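Side-chain contact in hypothetical protein SA2161 (Staphylococcus aureus, PDB 1Y7R), which is of unknown function but is probably a GNAT-family acetyltransferase, expected to transfer an acetyl group from acetyl-CoA to an unidentified acceptor: residues 71-74 with 75-78. The protein carries 4 engineered substitutions. Sequence-based numbering, arbitrary orientation.
Sequences VLKS and YQGQ. Engineered in segment 71-74: Leu72 (natural residue Ser). With PO4 (phosphate ion), chain D.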
loop_
_atom_site.group_PDB
_atom_site.type_symbol
_atom_site.label_atom_id
_atom_site.label_comp_id
_atom_site.label_asym_id
_atom_site.label_seq_id
_atom_site.Cartn_x
_atom_site.Cartn_y
_atom_site.Cartn_z
ATOM N N VAL A 71 5.521 -8.668 -15.533
ATOM C CA VAL A 71 5.547 -9.786 -16.487
ATOM C C VAL A 71 6.618 -9.422 -17.521
ATOM O O VAL A 71 6.625 -8.295 -18.012
ATOM C CB VAL A 71 4.141 -9.959 -17.169
ATOM C CG1 VAL A 71 4.204 -10.919 -18.360
ATOM C CG2 VAL A 71 3.043 -10.355 -16.111
ATOM N N LEU A 72 7.517 -10.348 -17.856
ATOM C CA LEU A 72 8.506 -10.088 -18.919
ATOM C C LEU A 72 7.879 -9.448 -20.141
ATOM O O LEU A 72 6.808 -9.876 -20.611
ATOM C CB LEU A 72 9.193 -11.372 -19.353
ATOM C CG LEU A 72 10.069 -12.025 -18.301
ATOM C CD1 LEU A 72 10.558 -13.357 -18.871
ATOM C CD2 LEU A 72 11.247 -11.099 -17.988
ATOM N N LYS A 73 8.560 -8.433 -20.676
ATOM C CA LYS A 73 8.070 -7.785 -21.890
ATOM C C LYS A 73 7.761 -8.840 -22.971
ATOM O O LYS A 73 6.701 -8.787 -23.600
ATOM C CB LYS A 73 9.101 -6.790 -22.382
ATOM C CG LYS A 73 8.586 -5.364 -22.590
ATOM C CD LYS A 73 7.688 -4.819 -21.478
ATOM C CE LYS A 73 6.969 -3.520 -21.952
ATOM N NZ LYS A 73 5.762 -3.123 -21.120
ATOM N N SER A 74 8.633 -9.833 -23.120
ATOM C CA SER A 74 8.476 -10.846 -24.166
ATOM C C SER A 74 7.285 -11.788 -23.913
ATOM O O SER A 74 6.832 -12.463 -24.844
ATOM C CB SER A 74 9.766 -11.655 -24.362
ATOM O OG SER A 74 10.122 -12.313 -23.158
ATOM N N TYR A 75 6.778 -11.818 -22.673
ATOM C CA TYR A 75 5.601 -12.617 -22.302
ATOM C C TYR A 75 4.320 -11.797 -22.104
ATOM O O TYR A 75 3.263 -12.364 -21.741
ATOM C CB TYR A 75 5.899 -13.374 -21.007
ATOM C CG TYR A 75 6.776 -14.597 -21.209
ATOM C CD1 TYR A 75 8.153 -14.472 -21.405
ATOM C CD2 TYR A 75 6.220 -15.879 -21.199
ATOM C CE1 TYR A 75 8.952 -15.581 -21.596
ATOM C CE2 TYR A 75 7.008 -17.005 -21.386
ATOM C CZ TYR A 75 8.381 -16.850 -21.594
ATOM O OH TYR A 75 9.182 -17.969 -21.766
ATOM N N GLN A 76 4.385 -10.480 -22.336
ATOM C CA GLN A 76 3.227 -9.629 -22.086
ATOM C C GLN A 76 2.196 -9.801 -23.210
ATOM O O GLN A 76 2.516 -10.311 -24.296
ATOM C CB GLN A 76 3.641 -8.154 -21.941
ATOM C CG GLN A 76 4.244 -7.830 -20.558
ATOM C CD GLN A 76 4.707 -6.377 -20.422
ATOM O OE1 GLN A 76 5.451 -6.015 -19.482
ATOM N NE2 GLN A 76 4.268 -5.544 -21.322
ATOM N N GLY A 77 0.956 -9.410 -22.930
ATOM C CA GLY A 77 -0.088 -9.385 -23.967
ATOM C C GLY A 77 -0.716 -10.734 -24.246
ATOM O O GLY A 77 -1.332 -10.941 -25.302
ATOM N N GLN A 78 -0.618 -11.667 -23.301
ATOM C CA GLN A 78 -1.216 -12.995 -23.532
ATOM C C GLN A 78 -1.771 -13.745 -22.317
ATOM O O GLN A 78 -1.852 -14.985 -22.348
ATOM C CB GLN A 78 -0.238 -13.900 -24.242
ATOM C CG GLN A 78 1.056 -14.131 -23.509
ATOM C CD GLN A 78 2.087 -14.614 -24.480
ATOM O OE1 GLN A 78 1.924 -15.681 -25.049
ATOM N NE2 GLN A 78 3.107 -13.800 -24.751
HETATM P P PO4 D . 0.015 -8.416 -19.189
HETATM O O1 PO4 D . -1.253 -7.640 -18.907
HETATM O O2 PO4 D . -0.318 -9.842 -19.537
HETATM O O3 PO4 D . 0.832 -8.433 -17.908
HETATM O O4 PO4 D . 0.767 -7.828 -20.358
#
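Two successive backbone hydrogen bonds, from Tyr75 N to Leu72 O (2.8 Å) and from Gln76 N to Lys73 O (3.1 Å), wind the chain into a short 3-10 turn between strand 63-71 and helix 80-95. The stretch probably forms the first part of the GNAT pyrophosphate-binding loop, which in relatives receives the diphosphate of acetyl-CoA through backbone N-H groups. Tyr75 and Leu72, the latter an engineered residue, run side by side in the same direction, and Leu72 CD1 meets the ring at Tyr75 CD1 (3.7 Å), obliquely. Both side chains also pack on Arg49 and Ile51 of strand 49-58, while the Tyr75 hydroxyl is hydrogen-bonded to Asp46. Ser74 OG comes obliquely to the same ring atom. On the phosphate side of the turn, Val71 CG1, turned anti to its own N (chi1 169°), touches the aliphatic part of Gln76 at CG (3.8 Å) and Tyr75 at CB. The other branch, Val71 CG2, faces the bound phosphate, 3.4 Å from its O3. This ion, probably from the crystallisation liquor, may mark where a cofactor phosphate would sit: Gly81 N binds it from helix 80-95, and Gly77 N donates to its O4 at 3.0 Å, with an N-H...O angle of 154°.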